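Putative cytochrome P450 120 (Synechocystis sp., PDB 2VE3) binds heme and retinoic acid and is probably a monooxygenase of the cytochrome P450 family. Local coordinates at residues G44-T49 with Q330-H335. Numbering follows the deposited sequence.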
loop_
_atom_site.group_PDB
_atom_site.type_symbol
_atom_site.label_atom_id
_atom_site.label_comp_id
_atom_site.label_asym_id
_atom_site.label_seq_id
_atom_site.Cartn_x
_atom_site.Cartn_y
_atom_site.Cartn_z
ATOM N N GLY A 44 25.444 -4.012 9.204
ATOM C CA GLY A 44 25.070 -5.432 9.200
ATOM C C GLY A 44 23.569 -5.624 9.068
ATOM O O GLY A 44 22.825 -4.636 9.012
ATOM N N PRO A 45 23.114 -6.893 9.013
ATOM C CA PRO A 45 21.699 -7.229 8.788
ATOM C C PRO A 45 20.711 -6.693 9.839
ATOM O O PRO A 45 19.548 -6.483 9.518
ATOM C CB PRO A 45 21.696 -8.769 8.754
ATOM C CG PRO A 45 22.926 -9.171 9.452
ATOM C CD PRO A 45 23.938 -8.110 9.147
ATOM N N ILE A 46 21.176 -6.488 11.070
ATOM C CA ILE A 46 20.360 -5.911 12.144
ATOM C C ILE A 46 21.014 -4.607 12.623
ATOM O O ILE A 46 22.159 -4.604 13.118
ATOM C CB ILE A 46 20.160 -6.904 13.303
ATOM C CG1 ILE A 46 19.537 -8.211 12.780
ATOM C CG2 ILE A 46 19.264 -6.305 14.396
ATOM C CD1 ILE A 46 19.615 -9.362 13.743
ATOM N N PHE A 47 20.307 -3.495 12.442
ATOM C CA PHE A 47 20.868 -2.206 12.826
ATOM C C PHE A 47 19.910 -1.332 13.640
ATOM O O PHE A 47 18.694 -1.536 13.596
ATOM C CB PHE A 47 21.491 -1.461 11.618
ATOM C CG PHE A 47 20.487 -0.850 10.651
ATOM C CD1 PHE A 47 19.890 0.391 10.924
ATOM C CD2 PHE A 47 20.169 -1.495 9.447
ATOM C CE1 PHE A 47 18.979 0.964 10.035
ATOM C CE2 PHE A 47 19.254 -0.930 8.542
ATOM C CZ PHE A 47 18.662 0.302 8.833
ATOM N N LYS A 48 20.471 -0.389 14.400
ATOM C CA LYS A 48 19.679 0.583 15.145
ATOM C C LYS A 48 19.854 2.024 14.633
ATOM O O LYS A 48 20.893 2.409 14.066
ATOM C CB LYS A 48 19.957 0.498 16.653
ATOM C CG LYS A 48 21.274 1.133 17.082
ATOM C CD LYS A 48 21.523 0.951 18.565
ATOM C CE LYS A 48 22.958 1.300 18.908
ATOM N NZ LYS A 48 23.146 2.761 18.792
ATOM N N THR A 49 18.811 2.816 14.833
ATOM C CA THR A 49 18.831 4.215 14.479
ATOM C C THR A 49 17.894 4.938 15.437
ATOM O O THR A 49 17.383 4.341 16.385
ATOM C CB THR A 49 18.423 4.418 12.993
ATOM O OG1 THR A 49 18.447 5.810 12.660
ATOM C CG2 THR A 49 17.047 3.851 12.716
ATOM N N GLN A 330 15.198 -10.840 22.722
ATOM C CA GLN A 330 16.472 -11.034 22.034
ATOM C C GLN A 330 16.251 -11.680 20.667
ATOM O O GLN A 330 15.335 -12.477 20.490
ATOM C CB GLN A 330 17.453 -11.869 22.869
ATOM C CG GLN A 330 17.000 -13.310 23.179
ATOM C CD GLN A 330 18.160 -14.228 23.554
ATOM O OE1 GLN A 330 18.985 -14.592 22.707
ATOM N NE2 GLN A 330 18.233 -14.596 24.828
ATOM N N PHE A 331 17.094 -11.333 19.704
ATOM C CA PHE A 331 16.997 -11.928 18.375
ATOM C C PHE A 331 18.370 -11.988 17.755
ATOM O O PHE A 331 19.090 -10.994 17.739
ATOM C CB PHE A 331 16.004 -11.174 17.467
ATOM C CG PHE A 331 15.943 -11.705 16.051
ATOM C CD1 PHE A 331 15.500 -13.011 15.796
ATOM C CD2 PHE A 331 16.327 -10.906 14.975
ATOM C CE1 PHE A 331 15.460 -13.517 14.487
ATOM C CE2 PHE A 331 16.279 -11.401 13.656
ATOM C CZ PHE A 331 15.849 -12.712 13.418
ATOM N N GLN A 332 18.722 -13.169 17.254
ATOM C CA GLN A 332 20.045 -13.434 16.690
ATOM C C GLN A 332 21.173 -12.749 17.462
ATOM O O GLN A 332 22.008 -12.049 16.881
ATOM C CB GLN A 332 20.076 -13.119 15.187
ATOM C CG GLN A 332 19.644 -14.317 14.341
ATOM C CD GLN A 332 19.199 -13.967 12.931
ATOM O OE1 GLN A 332 18.569 -14.789 12.252
ATOM N NE2 GLN A 332 19.521 -12.758 12.479
ATOM N N GLY A 333 21.172 -12.946 18.779
ATOM C CA GLY A 333 22.241 -12.468 19.639
ATOM C C GLY A 333 22.181 -11.032 20.128
ATOM O O GLY A 333 23.096 -10.581 20.823
ATOM N N PHE A 334 21.127 -10.300 19.770
ATOM C CA PHE A 334 20.980 -8.907 20.230
ATOM C C PHE A 334 19.853 -8.708 21.244
ATOM O O PHE A 334 18.818 -9.357 21.169
ATOM C CB PHE A 334 20.764 -7.960 19.048
ATOM C CG PHE A 334 21.957 -7.823 18.151
ATOM C CD1 PHE A 334 23.100 -7.160 18.587
ATOM C CD2 PHE A 334 21.933 -8.349 16.864
ATOM C CE1 PHE A 334 24.201 -7.020 17.750
ATOM C CE2 PHE A 334 23.023 -8.222 16.023
ATOM C CZ PHE A 334 24.162 -7.554 16.461
ATOM N N HIS A 335 20.079 -7.808 22.195
ATOM C CA HIS A 335 19.031 -7.348 23.098
ATOM C C HIS A 335 18.124 -6.380 22.327
ATOM O O HIS A 335 18.602 -5.398 21.768
ATOM C CB HIS A 335 19.674 -6.666 24.314
ATOM C CG HIS A 335 18.697 -6.139 25.316
ATOM N ND1 HIS A 335 18.927 -4.985 26.034
ATOM C CD2 HIS A 335 17.494 -6.605 25.729
ATOM C CE1 HIS A 335 17.906 -4.760 26.843
ATOM N NE2 HIS A 335 17.020 -5.723 26.673
#
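Ile-46 carries this contact alone for the 44-49 segment, setting its side chain against Phe-331, Gln-332 and Phe-334 of a beta hairpin. Gly-44, with positive phi, is the first residue beyond helix 35-43, and Pro-45 leads on to Ile-46 just before the strand. The CB of Ile-46 points toward the hairpin. Its CG1 branch is anti to the carbonyl carbon (chi1 -56°), and chi2 of 165° extends CD1 among the three partners. CD1 lies 3.8 Å from CD2 of Phe-331, coming at that ring obliquely. The same methyl is 3.6 Å from NE2 of Gln-332, an apolar group against the nitrogen end of an amide. At Phe-334 it meets the ring edge, near the ring plane, with CD1 to CD2 at 4.0 Å. The CG2 methyl of Ile-46 reaches the same atom, CD2 of Phe-334, at 4.2 Å, but from well off the ring plane. Both branches of the isoleucine therefore take part.

The partners are held together by a type I' turn from Phe-331 to Phe-334. Phe-331 and Phe-334 are a hydrogen-bonded pair: Phe-331 N to Phe-334 O and Phe-334 N to Phe-331 O, each 3.0 Å. The turn also sets CB of Gln-332 over the Phe-331 ring, 4.3 Å above its centre.

Beyond Ile-46 the chain enters strand 47-51, and the CB of Phe-47 points away from the hairpin. Phe-47 instead packs on Phe-35 and Arg-39 of helix 35-43. Ile-46 also touches Ile-57 of strand 54-59, Phe-336 of strand 334-336 and Pro-14. The contact thus joins the hairpin 329-336 to the start of an outermost strand of the five-stranded P450 sheet, beside helix 35-43 and away from the heme and retinoic acid pockets.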